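Local coordinates for protein pyridoxine 4-oxidase (Mesorhizobium loti, PDB 4HA6) that oxidises the 4-hydroxymethyl group of pyridoxine to give pyridoxal with molecular oxygen as acceptor, as an FAD-dependent member of the GMC oxidoreductase family, at residues W103-G108 / R452-D456; L294-Y300 / A355-G361. All blocks are in the same frame, centred on the assembly; numbering follows the deposited sequence.

Contact 1 (W103-G108 / R452-D456); sequences WVDASG and RMGKD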
loop_
_atom_site.group_PDB
_atom_site.type_symbol
_atom_site.label_atom_id
_atom_site.label_comp_id
_atom_site.label_asym_id
_atom_site.label_seq_id
_atom_site.Cartn_x
_atom_site.Cartn_y
_atom_site.Cartn_z
ATOM N N TRP A 103 13.862 -6.404 6.316
ATOM C CA TRP A 103 13.203 -7.637 5.866
ATOM C C TRP A 103 14.171 -8.813 5.915
ATOM O O TRP A 103 13.769 -9.950 6.209
ATOM C CB TRP A 103 12.681 -7.518 4.424
ATOM C CG TRP A 103 11.486 -6.612 4.239
ATOM C CD1 TRP A 103 11.054 -5.632 5.083
ATOM C CD2 TRP A 103 10.574 -6.617 3.125
ATOM N NE1 TRP A 103 9.936 -5.024 4.569
ATOM C CE2 TRP A 103 9.614 -5.617 3.369
ATOM C CE3 TRP A 103 10.467 -7.390 1.956
ATOM C CZ2 TRP A 103 8.562 -5.352 2.477
ATOM C CZ3 TRP A 103 9.428 -7.120 1.067
ATOM C CH2 TRP A 103 8.491 -6.112 1.333
ATOM N N VAL A 104 15.442 -8.536 5.601
ATOM C CA VAL A 104 16.489 -9.561 5.609
ATOM C C VAL A 104 16.737 -10.039 7.031
ATOM O O VAL A 104 16.777 -11.248 7.295
ATOM C CB VAL A 104 17.813 -9.031 5.025
ATOM C CG1 VAL A 104 18.928 -10.038 5.218
ATOM C CG2 VAL A 104 17.652 -8.730 3.551
ATOM N N ASP A 105 16.927 -9.084 7.937
ATOM C CA ASP A 105 17.096 -9.393 9.348
ATOM C C ASP A 105 15.895 -10.195 9.866
ATOM O O ASP A 105 16.063 -11.180 10.569
ATOM C CB ASP A 105 17.264 -8.104 10.161
ATOM C CG ASP A 105 18.461 -7.275 9.705
ATOM O OD1 ASP A 105 19.368 -7.830 9.043
ATOM O OD2 ASP A 105 18.494 -6.063 10.001
ATOM N N ALA A 106 14.683 -9.776 9.507
ATOM C CA ALA A 106 13.474 -10.449 9.992
ATOM C C ALA A 106 13.336 -11.859 9.413
ATOM O O ALA A 106 12.995 -12.809 10.127
ATOM C CB ALA A 106 12.219 -9.598 9.673
ATOM N N SER A 107 13.622 -11.994 8.123
ATOM C CA SER A 107 13.356 -13.236 7.391
ATOM C C SER A 107 14.510 -14.223 7.428
ATOM O O SER A 107 14.306 -15.441 7.235
ATOM C CB SER A 107 13.059 -12.923 5.920
ATOM O OG SER A 107 14.213 -12.414 5.253
ATOM N N GLY A 108 15.722 -13.700 7.629
ATOM C CA GLY A 108 16.914 -14.526 7.605
ATOM C C GLY A 108 17.297 -14.928 6.193
ATOM O O GLY A 108 18.079 -15.865 5.992
ATOM N N ARG A 452 2.870 -11.745 9.034
ATOM C CA ARG A 452 4.286 -11.369 8.875
ATOM C C ARG A 452 5.212 -12.528 8.517
ATOM O O ARG A 452 5.133 -13.643 9.078
ATOM C CB ARG A 452 4.832 -10.593 10.086
ATOM C CG ARG A 452 5.092 -11.448 11.293
ATOM C CD ARG A 452 5.699 -10.681 12.474
ATOM N NE ARG A 452 5.737 -11.598 13.608
ATOM C CZ ARG A 452 6.722 -12.467 13.822
ATOM N NH1 ARG A 452 7.762 -12.502 13.001
ATOM N NH2 ARG A 452 6.675 -13.288 14.865
ATOM N N MET A 453 6.066 -12.257 7.546
ATOM C CA MET A 453 7.155 -13.151 7.208
ATOM C C MET A 453 8.226 -13.023 8.280
ATOM O O MET A 453 8.568 -11.904 8.689
ATOM C CB MET A 453 7.719 -12.752 5.843
ATOM C CG MET A 453 9.006 -13.452 5.476
ATOM S SD MET A 453 9.634 -12.969 3.849
ATOM C CE MET A 453 9.933 -11.210 4.098
ATOM N N GLY A 454 8.755 -14.153 8.754
ATOM C CA GLY A 454 9.820 -14.107 9.751
ATOM C C GLY A 454 10.505 -15.452 9.916
ATOM O O GLY A 454 9.944 -16.500 9.563
ATOM N N LYS A 455 11.718 -15.438 10.455
ATOM C CA LYS A 455 12.456 -16.685 10.680
ATOM C C LYS A 455 12.181 -17.299 12.060
ATOM O O LYS A 455 12.581 -18.433 12.339
ATOM C CB LYS A 455 13.951 -16.429 10.525
ATOM C CG LYS A 455 14.538 -15.531 11.612
ATOM C CD LYS A 455 16.002 -15.193 11.267
ATOM C CE LYS A 455 16.685 -14.444 12.387
ATOM N NZ LYS A 455 15.979 -13.177 12.703
ATOM N N ASP A 456 11.514 -16.543 12.923
ATOM C CA ASP A 456 11.224 -17.003 14.285
ATOM C C ASP A 456 10.016 -17.947 14.273
ATOM O O ASP A 456 9.215 -17.914 13.329
ATOM C CB ASP A 456 11.006 -15.792 15.205
ATOM C CG ASP A 456 9.883 -14.882 14.718
ATOM O OD1 ASP A 456 10.037 -14.284 13.634
ATOM O OD2 ASP A 456 8.851 -14.754 15.426
HETATM O O HOH W 1 12.030 -12.557 13.169
#
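Lys455 lies along the C-terminal end of helix 97-107 and donates to two carbonyls of its last turn; the loop after strand 441-443 here packs on a helix end far away in sequence. From CB the side chain starts 3.5 Å from Ser107 O; CG sits beside Ala106 O, and CD packs 3.8 Å from Gly108 CA, where a residue without a side chain, easily taking positive phi, lets it pass. The chain is extended until chi4 (-59°) bends it, bringing NZ to Asp105 O at 2.9 Å, nearly in line with the carbonyl. Its positive charge probably suits the negative end of the helix dipole, and its length lets NZ reach that oxygen. Its backbone N bonds to Ala106 O in the carbonyl plane. Met453 CG, anti to its backbone N (chi1 170°), points the chain to Ser107, and the chi3 bend (62°) turns CE back to Ser107 CB, 4.0 Å away; CE also approaches the Trp103 ring obliquely. Ser107 OG bonds to Trp103 O, which Ser107 N reaches from the other face, and also pairs with Asp109 N. Arg452 grips Asp456 end-on, NH1 to OD1 and NH2 to OD2. A water donates to Asp456 OD1 and Ala106 O, at 2.7 and 3.2 Å.

Contact 2 (L294-Y300 / A355-G361); sequences LGAGNLY and AYSLLFG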
loop_
_atom_site.group_PDB
_atom_site.type_symbol
_atom_site.label_atom_id
_atom_site.label_comp_id
_atom_site.label_asym_id
_atom_site.label_seq_id
_atom_site.Cartn_x
_atom_site.Cartn_y
_atom_site.Cartn_z
ATOM N N LEU A 294 -0.861 10.477 7.033
ATOM C CA LEU A 294 -0.512 11.812 6.560
ATOM C C LEU A 294 -1.339 12.839 7.320
ATOM O O LEU A 294 -2.549 12.668 7.482
ATOM C CB LEU A 294 -0.767 11.951 5.063
ATOM C CG LEU A 294 0.199 11.198 4.151
ATOM C CD1 LEU A 294 -0.234 11.274 2.697
ATOM C CD2 LEU A 294 1.606 11.757 4.325
ATOM N N GLY A 295 -0.692 13.906 7.784
ATOM C CA GLY A 295 -1.403 14.989 8.419
ATOM C C GLY A 295 -2.097 15.824 7.358
ATOM O O GLY A 295 -1.449 16.348 6.438
ATOM N N ALA A 296 -3.416 15.951 7.484
ATOM C CA ALA A 296 -4.217 16.698 6.514
ATOM C C ALA A 296 -4.884 17.891 7.191
ATOM O O ALA A 296 -6.009 17.774 7.674
ATOM C CB ALA A 296 -5.286 15.791 5.892
ATOM N N GLY A 297 -4.194 19.031 7.228
ATOM C CA GLY A 297 -2.858 19.152 6.654
ATOM C C GLY A 297 -2.291 20.512 6.999
ATOM O O GLY A 297 -2.967 21.325 7.637
ATOM N N ASN A 298 -1.044 20.759 6.614
ATOM C CA ASN A 298 -0.477 22.104 6.718
ATOM C C ASN A 298 -1.140 22.918 5.584
ATOM O O ASN A 298 -0.612 22.999 4.468
ATOM C CB ASN A 298 1.049 22.014 6.559
ATOM C CG ASN A 298 1.773 23.298 6.920
ATOM O OD1 ASN A 298 2.959 23.456 6.602
ATOM N ND2 ASN A 298 1.081 24.213 7.601
ATOM N N LEU A 299 -2.322 23.471 5.877
ATOM C CA LEU A 299 -3.217 24.076 4.886
ATOM C C LEU A 299 -2.887 25.553 4.661
ATOM O O LEU A 299 -2.820 26.323 5.628
ATOM C CB LEU A 299 -4.660 23.977 5.400
ATOM C CG LEU A 299 -5.872 23.850 4.471
ATOM C CD1 LEU A 299 -6.980 24.856 4.854
ATOM C CD2 LEU A 299 -5.507 23.924 2.992
ATOM N N TYR A 300 -2.704 25.946 3.399
ATOM C CA TYR A 300 -2.370 27.340 3.043
ATOM C C TYR A 300 -3.413 27.999 2.144
ATOM O O TYR A 300 -3.786 27.454 1.098
ATOM C CB TYR A 300 -1.013 27.401 2.323
ATOM C CG TYR A 300 0.141 26.992 3.196
ATOM C CD1 TYR A 300 0.830 27.940 3.944
ATOM C CD2 TYR A 300 0.528 25.650 3.301
ATOM C CE1 TYR A 300 1.892 27.575 4.772
ATOM C CE2 TYR A 300 1.593 25.272 4.127
ATOM C CZ TYR A 300 2.267 26.245 4.858
ATOM O OH TYR A 300 3.318 25.898 5.678
ATOM N N ALA A 355 -7.069 27.090 -1.957
ATOM C CA ALA A 355 -6.066 26.639 -1.000
ATOM C C ALA A 355 -5.329 25.401 -1.488
ATOM O O ALA A 355 -5.784 24.694 -2.407
ATOM C CB ALA A 355 -6.709 26.381 0.376
ATOM N N TYR A 356 -4.172 25.159 -0.878
ATOM C CA TYR A 356 -3.436 23.914 -1.071
ATOM C C TYR A 356 -2.928 23.455 0.283
ATOM O O TYR A 356 -2.780 24.266 1.209
ATOM C CB TYR A 356 -2.273 24.097 -2.040
ATOM C CG TYR A 356 -1.295 25.200 -1.660
ATOM C CD1 TYR A 356 -1.506 26.515 -2.064
ATOM C CD2 TYR A 356 -0.140 24.914 -0.938
ATOM C CE1 TYR A 356 -0.610 27.519 -1.734
ATOM C CE2 TYR A 356 0.762 25.912 -0.598
ATOM C CZ TYR A 356 0.519 27.212 -0.997
ATOM O OH TYR A 356 1.413 28.213 -0.668
ATOM N N SER A 357 -2.696 22.152 0.405
ATOM C CA SER A 357 -2.217 21.576 1.650
ATOM C C SER A 357 -0.865 20.938 1.423
ATOM O O SER A 357 -0.619 20.350 0.367
ATOM C CB SER A 357 -3.174 20.494 2.161
ATOM O OG SER A 357 -4.350 21.043 2.713
ATOM N N LEU A 358 0.012 21.073 2.411
ATOM C CA LEU A 358 1.220 20.271 2.468
ATOM C C LEU A 358 0.899 19.141 3.435
ATOM O O LEU A 358 0.449 19.380 4.562
ATOM C CB LEU A 358 2.412 21.083 2.970
ATOM C CG LEU A 358 2.773 22.384 2.249
ATOM C CD1 LEU A 358 4.184 22.782 2.614
ATOM C CD2 LEU A 358 2.617 22.286 0.741
ATOM N N LEU A 359 1.096 17.913 2.983
ATOM C CA LEU A 359 0.789 16.759 3.797
ATOM C C LEU A 359 2.085 16.343 4.468
ATOM O O LEU A 359 3.168 16.496 3.891
ATOM C CB LEU A 359 0.225 15.649 2.916
ATOM C CG LEU A 359 -0.917 16.128 2.012
ATOM C CD1 LEU A 359 -1.346 15.049 1.041
ATOM C CD2 LEU A 359 -2.107 16.597 2.847
ATOM N N PHE A 360 1.996 15.864 5.699
ATOM C CA PHE A 360 3.211 15.555 6.456
ATOM C C PHE A 360 2.987 14.232 7.169
ATOM O O PHE A 360 1.859 13.939 7.632
ATOM C CB PHE A 360 3.575 16.701 7.420
ATOM C CG PHE A 360 2.470 17.059 8.384
ATOM C CD1 PHE A 360 1.520 18.024 8.052
ATOM C CD2 PHE A 360 2.371 16.409 9.618
ATOM C CE1 PHE A 360 0.478 18.347 8.932
ATOM C CE2 PHE A 360 1.333 16.726 10.517
ATOM C CZ PHE A 360 0.384 17.695 10.165
ATOM N N GLY A 361 4.026 13.403 7.218
ATOM C CA GLY A 361 3.872 12.056 7.754
ATOM C C GLY A 361 5.187 11.542 8.302
ATOM O O GLY A 361 6.212 12.215 8.161
#
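The CB of Tyr300 sits over one face of the Tyr356 ring, 3.9 Å from its centroid, offset toward the rim. The two rings are nearly parallel, with planes 20° apart, but slid so far that they barely overlap. Tyr356 has CG between its backbone N and carbonyl carbon (chi1 55°), which leans the ring across toward strand 297-300. Tyr300 takes the other course, with CG anti to its carbonyl carbon (chi1 -65°), which turns the ring along the strand toward Leu358 and Asn298. Its CE2 approaches Leu358 CG obliquely at 3.6 Å, and its OH donates to Asn298 OD1 from above the amide plane. That oxygen also meets Ser405 OG, while Asn298 ND2 bonds to Leu423 O and Glu421 OE1; an amide suits the spot because it can accept and donate at once in a buried place.

Phe360 leans over in the same way as Tyr356. One face of its ring lies against Gly295 CA, 3.8 Å from the centroid, where a side chain would collide with it, and Asn298 N lies at its edge. On the face carrying Leu299 and Ser357, Ser357 OG bonds to Ile342 O; the exact placing of the Leu299 side chain is doubtful.

Between the strands, Asn298 and Leu358 exchange backbone bonds, as do Tyr300 and Tyr356. Near the corner at Ala296, where a cis peptide precedes Gly297, Gly295 N still reaches Phe360 O. Helix 392-409 packs on Asn298, Leu358 and Phe360, and helix 430-440 on Phe360: an antiparallel sheet backed by helices, as in the substrate-binding domain of GMC oxidoreductases.

Overall arrangement
Contact 1 and contact 2 lie in different parts of the chain, their centres 35 Å apart and their nearest atoms about 18 Å, so they do not touch. The chain segment between 103-108 and 452-456 contains the whole of contact 2. Contact 1 stands at a distance from the flavin: the Trp103 side chain is about 11 Å from FAD and about 8 Å from that of Ala478, an FAD-binding residue. Contact 2 borders the pyridoxamine pocket, probably also where pyridoxine binds: the Leu294 side chain is about 4 Å from bound pyridoxamine, about 9 Å from FAD, and touches His444 of the pocket.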